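Local coordinates for protein rhizavidin (Rhizobium etli, PDB 3EW1) that binds biotin with high affinity as an innate dimer, folding into the beta-barrel of the avidin family, at residues S17-Q20 and T26-I29; I66-G71 and D119-V124. All blocks are in the same frame, centred on the assembly; numbering follows the deposited sequence.

Contact 1. Residues S17-Q20 and T26-I29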
loop_
_atom_site.group_PDB
_atom_site.type_symbol
_atom_site.label_atom_id
_atom_site.label_comp_id
_atom_site.label_asym_id
_atom_site.label_seq_id
_atom_site.Cartn_x
_atom_site.Cartn_y
_atom_site.Cartn_z
ATOM N N SER B 17 2.972 14.521 -8.594
ATOM C CA SER B 17 1.773 15.317 -8.286
ATOM C C SER B 17 1.492 15.424 -6.811
ATOM O O SER B 17 1.774 14.506 -6.045
ATOM C CB SER B 17 0.555 14.743 -9.026
ATOM O OG SER B 17 0.364 13.362 -8.779
ATOM N N SER B 18 0.883 16.537 -6.438
ATOM C CA SER B 18 0.501 16.833 -5.061
ATOM C C SER B 18 -1.015 16.802 -4.904
ATOM O O SER B 18 -1.772 17.087 -5.872
ATOM C CB SER B 18 1.015 18.211 -4.667
ATOM O OG SER B 18 2.437 18.217 -4.783
ATOM N N TRP B 19 -1.449 16.499 -3.686
ATOM C CA TRP B 19 -2.830 16.181 -3.361
ATOM C C TRP B 19 -3.119 16.639 -1.945
ATOM O O TRP B 19 -2.206 16.635 -1.074
ATOM C CB TRP B 19 -3.065 14.666 -3.485
ATOM C CG TRP B 19 -2.665 14.153 -4.823
ATOM C CD1 TRP B 19 -1.412 13.811 -5.217
ATOM C CD2 TRP B 19 -3.506 13.966 -5.982
ATOM N NE1 TRP B 19 -1.412 13.403 -6.525
ATOM C CE2 TRP B 19 -2.683 13.512 -7.023
ATOM C CE3 TRP B 19 -4.879 14.119 -6.224
ATOM C CZ2 TRP B 19 -3.161 13.213 -8.285
ATOM C CZ3 TRP B 19 -5.362 13.828 -7.490
ATOM C CH2 TRP B 19 -4.509 13.384 -8.514
ATOM N N GLN B 20 -4.361 17.071 -1.721
ATOM C CA GLN B 20 -4.850 17.474 -0.400
ATOM C C GLN B 20 -6.170 16.779 -0.106
ATOM O O GLN B 20 -7.088 16.828 -0.940
ATOM C CB GLN B 20 -5.057 18.989 -0.351
ATOM C CG GLN B 20 -5.443 19.472 1.023
ATOM C CD GLN B 20 -5.957 20.886 1.000
ATOM O OE1 GLN B 20 -5.492 21.726 1.757
ATOM N NE2 GLN B 20 -6.927 21.160 0.117
ATOM N N THR B 26 -1.841 16.290 3.267
ATOM C CA THR B 26 -1.289 16.357 1.912
ATOM C C THR B 26 -0.377 15.170 1.605
ATOM O O THR B 26 0.213 14.526 2.518
ATOM C CB THR B 26 -0.514 17.673 1.688
ATOM O OG1 THR B 26 0.471 17.820 2.727
ATOM C CG2 THR B 26 -1.464 18.875 1.685
ATOM N N MET B 27 -0.299 14.825 0.332
ATOM C CA MET B 27 0.682 13.876 -0.095
ATOM C C MET B 27 1.304 14.307 -1.402
ATOM O O MET B 27 0.654 14.989 -2.213
ATOM C CB MET B 27 0.110 12.466 -0.167
ATOM C CG MET B 27 -0.919 12.266 -1.254
ATOM S SD MET B 27 -1.514 10.542 -1.238
ATOM C CE MET B 27 -2.718 10.594 -2.561
ATOM N N ILE B 28 2.559 13.958 -1.585
ATOM C CA ILE B 28 3.272 14.239 -2.777
ATOM C C ILE B 28 3.649 12.907 -3.325
ATOM O O ILE B 28 4.348 12.172 -2.631
ATOM C CB ILE B 28 4.538 15.073 -2.499
ATOM C CG1 ILE B 28 4.099 16.433 -1.954
ATOM C CG2 ILE B 28 5.358 15.193 -3.804
ATOM C CD1 ILE B 28 5.206 17.442 -1.546
ATOM N N ILE B 29 3.230 12.585 -4.541
ATOM C CA ILE B 29 3.480 11.238 -5.084
ATOM C C ILE B 29 4.217 11.254 -6.411
ATOM O O ILE B 29 4.222 12.248 -7.135
ATOM C CB ILE B 29 2.202 10.340 -5.195
ATOM C CG1 ILE B 29 1.234 10.842 -6.280
ATOM C CG2 ILE B 29 1.547 10.179 -3.819
ATOM C CD1 ILE B 29 -0.029 9.994 -6.387
#
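Ser17 and Ile29 pair across segments 17-20 and 26-29 of two antiparallel strands, joined by a reciprocal pair of backbone hydrogen bonds. The Ile29 N to Ser17 O bond, at 2.8 Å, is almost straight (177° at the hydrogen), and its partner from Ser17 N to Ile29 O measures 3.0 Å. A second hydrogen-bonded pair, Trp19 with Met27, is less regular: the Trp19 N to Met27 O bond is bent to 133°. Between the two pairs, Ser18 faces Ile28 as a non-hydrogen-bonded pair, where Ser18 CA-H points at Met27 O. Gln20 and Thr26 repeat that pattern, with Thr26 CA only 3.1 Å from Trp19 O.

Polar side-chain contact centres on the indole. With CG anti to its carbonyl carbon (chi1 -54°), the Trp19 ring swings back along its own strand, and NE1 donates to Ser17 OG at 2.9 Å, somewhat out of the ring plane. Met27 O lies at the indole edge, in plane.

Apolar contacts fill the same face. Ile29 CG1 comes obliquely to 4.1 Å from Trp19 CD1, and its CG1 and CD1 lie against NE1 as van der Waals neighbours, while Met27 CG packs on Trp19 CB at 3.9 Å. Replacing Trp19 with alanine removes the indole, which is likely to leave Ser17 OG without its donor and open a gap beside Ile29 and Met27.

On the other face, Thr26 OG1 bonds to Arg44. Trp19, Met27 and Ile29 point inward, Met27 reaching biotin-site Tyr41, as expected of the first beta hairpin of an avidin-type barrel.

Contact 2. Residues I66-G71 and D119-V124; sequences IAFSVG and DTFQYV
Phe68 and Phe121 meet inside the barrel as an offset edge-to-face pair, with the edge of Phe68 directed toward the face of Phe121. The ring planes stand at 68° and the centroids are 5.9 Å apart. Touching is confined to one corner of each ring, Phe68 CZ lying 3.9 Å from Phe121 CE1, the latter near the plane of the Phe68 ring. The two side chains come from opposite directions, bridging backbones whose nearest CA atoms, those of Phe68 and Asp119, are 12.4 Å apart. Phe68 holds CG between its backbone N and carbonyl carbon (chi1 58°), a setting that carries CZ across the interior to the other strand.

This is contact through the core of the closed antiparallel avidin barrel, between strands 65-71 and 111-124, which are not neighbours in the sheet. Trp85, from strand 78-92, ties the pair together: its ring stacks with Phe68 and meets Phe121 edge-to-face, while Phe121 also packs on Asn21 and Tyr41 of the biotin site.

Farther out, Asp119 belongs to that site too. Its OD2 accepts from Trp85 NE1 and its OD1 from Gln22 NE2, so the tryptophan that packs against both phenylalanines also helps to fix this carboxylate. Beyond the barrel wall, Ser69 OG is hydrogen-bonded to Ser69 OG of the second subunit, and Ala67 packs on Thr83 of that subunit.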
loop_
_atom_site.group_PDB
_atom_site.type_symbol
_atom_site.label_atom_id
_atom_site.label_comp_id
_atom_site.label_asym_id
_atom_site.label_seq_id
_atom_site.Cartn_x
_atom_site.Cartn_y
_atom_site.Cartn_z
ATOM N N ILE B 66 -5.772 2.640 -7.462
ATOM C CA ILE B 66 -4.550 2.882 -6.720
ATOM C C ILE B 66 -4.712 2.372 -5.320
ATOM O O ILE B 66 -5.774 2.438 -4.703
ATOM C CB ILE B 66 -4.178 4.414 -6.695
ATOM C CG1 ILE B 66 -2.815 4.632 -6.011
ATOM C CG2 ILE B 66 -5.292 5.258 -6.062
ATOM C CD1 ILE B 66 -2.276 6.081 -6.106
ATOM N N ALA B 67 -3.610 1.851 -4.804
ATOM C CA ALA B 67 -3.545 1.480 -3.374
ATOM C C ALA B 67 -2.218 1.989 -2.843
ATOM O O ALA B 67 -1.173 1.825 -3.490
ATOM C CB ALA B 67 -3.708 -0.031 -3.182
ATOM N N PHE B 68 -2.226 2.592 -1.649
ATOM C CA PHE B 68 -0.983 3.098 -1.102
ATOM C C PHE B 68 -0.984 2.964 0.413
ATOM O O PHE B 68 -2.035 2.781 1.051
ATOM C CB PHE B 68 -0.668 4.526 -1.592
ATOM C CG PHE B 68 -1.720 5.556 -1.279
ATOM C CD1 PHE B 68 -2.798 5.762 -2.148
ATOM C CD2 PHE B 68 -1.630 6.334 -0.138
ATOM C CE1 PHE B 68 -3.757 6.738 -1.879
ATOM C CE2 PHE B 68 -2.583 7.340 0.136
ATOM C CZ PHE B 68 -3.647 7.512 -0.729
ATOM N N SER B 69 0.200 3.095 0.992
ATOM C CA SER B 69 0.459 2.653 2.396
ATOM C C SER B 69 1.417 3.601 3.113
ATOM O O SER B 69 2.392 4.072 2.498
ATOM C CB SER B 69 1.122 1.269 2.371
ATOM O OG SER B 69 0.314 0.278 1.754
ATOM N N VAL B 70 1.162 3.856 4.407
ATOM C CA VAL B 70 2.018 4.725 5.215
ATOM C C VAL B 70 2.172 4.038 6.566
ATOM O O VAL B 70 1.185 3.632 7.164
ATOM C CB VAL B 70 1.391 6.158 5.387
ATOM C CG1 VAL B 70 2.143 6.996 6.383
ATOM C CG2 VAL B 70 1.305 6.907 4.019
ATOM N N GLY B 71 3.424 3.848 7.007
ATOM C CA GLY B 71 3.721 3.466 8.404
ATOM C C GLY B 71 3.981 4.748 9.196
ATOM O O GLY B 71 4.586 5.698 8.666
ATOM N N ASP B 119 -11.267 8.919 2.652
ATOM C CA ASP B 119 -10.598 10.182 2.333
ATOM C C ASP B 119 -10.762 10.407 0.845
ATOM O O ASP B 119 -10.662 9.463 0.071
ATOM C CB ASP B 119 -9.087 10.105 2.560
ATOM C CG ASP B 119 -8.678 10.293 3.984
ATOM O OD1 ASP B 119 -9.504 10.587 4.864
ATOM O OD2 ASP B 119 -7.467 10.121 4.236
ATOM N N THR B 120 -10.966 11.666 0.454
ATOM C CA THR B 120 -10.920 12.064 -0.946
ATOM C C THR B 120 -9.880 13.158 -1.100
ATOM O O THR B 120 -9.973 14.197 -0.433
ATOM C CB THR B 120 -12.310 12.573 -1.431
ATOM O OG1 THR B 120 -13.225 11.485 -1.369
ATOM C CG2 THR B 120 -12.257 13.118 -2.897
ATOM N N PHE B 121 -8.928 12.927 -2.008
ATOM C CA PHE B 121 -7.803 13.810 -2.258
ATOM C C PHE B 121 -8.051 14.632 -3.515
ATOM O O PHE B 121 -8.335 14.043 -4.540
ATOM C CB PHE B 121 -6.526 12.953 -2.460
ATOM C CG PHE B 121 -6.067 12.245 -1.219
ATOM C CD1 PHE B 121 -6.585 10.982 -0.866
ATOM C CD2 PHE B 121 -5.182 12.850 -0.367
ATOM C CE1 PHE B 121 -6.152 10.305 0.309
ATOM C CE2 PHE B 121 -4.741 12.157 0.814
ATOM C CZ PHE B 121 -5.275 10.925 1.130
ATOM N N GLN B 122 -7.859 15.956 -3.434
ATOM C CA GLN B 122 -7.924 16.822 -4.613
ATOM C C GLN B 122 -6.530 17.126 -5.134
ATOM O O GLN B 122 -5.597 17.371 -4.337
ATOM C CB GLN B 122 -8.580 18.166 -4.249
ATOM C CG GLN B 122 -9.944 18.016 -3.669
ATOM C CD GLN B 122 -10.936 17.337 -4.591
ATOM O OE1 GLN B 122 -10.966 17.586 -5.798
ATOM N NE2 GLN B 122 -11.762 16.476 -4.024
ATOM N N TYR B 123 -6.376 17.139 -6.457
ATOM C CA TYR B 123 -5.130 17.504 -7.080
ATOM C C TYR B 123 -4.806 18.951 -6.733
ATOM O O TYR B 123 -5.706 19.817 -6.753
ATOM C CB TYR B 123 -5.216 17.305 -8.606
ATOM C CG TYR B 123 -4.036 17.849 -9.339
ATOM C CD1 TYR B 123 -4.083 19.118 -9.931
ATOM C CD2 TYR B 123 -2.842 17.125 -9.408
ATOM C CE1 TYR B 123 -2.997 19.633 -10.598
ATOM C CE2 TYR B 123 -1.730 17.631 -10.066
ATOM C CZ TYR B 123 -1.805 18.898 -10.655
ATOM O OH TYR B 123 -0.688 19.411 -11.335
ATOM N N VAL B 124 -3.531 19.205 -6.429
ATOM C CA VAL B 124 -3.014 20.534 -6.107
ATOM C C VAL B 124 -1.983 20.957 -7.162
ATOM O O VAL B 124 -0.946 20.328 -7.294
ATOM C CB VAL B 124 -2.371 20.501 -4.685
ATOM C CG1 VAL B 124 -1.623 21.787 -4.371
ATOM C CG2 VAL B 124 -3.428 20.201 -3.646
#

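Contact 1 precedes contact 2 along the chain, and their centres lie about 8 Å apart within one barrel. The hairpin of contact 1 joins the first two strands, whereas contact 2 runs across the interior from the fifth strand to the last. They meet where strands 15-21 and 111-124 lie side by side and close the barrel: Gln20 O to Gln122 N and Ser18 O to Val124 N are probable hydrogen bonds, both 2.8 Å. Trp19 and Met27 of contact 1 also pack on Phe121. Their aromatic and aliphatic side chains thus share the barrel interior, beside the biotin-site residues Asn21, Tyr41 and Asp119, while strand 65-71 extends the connection to the second subunit.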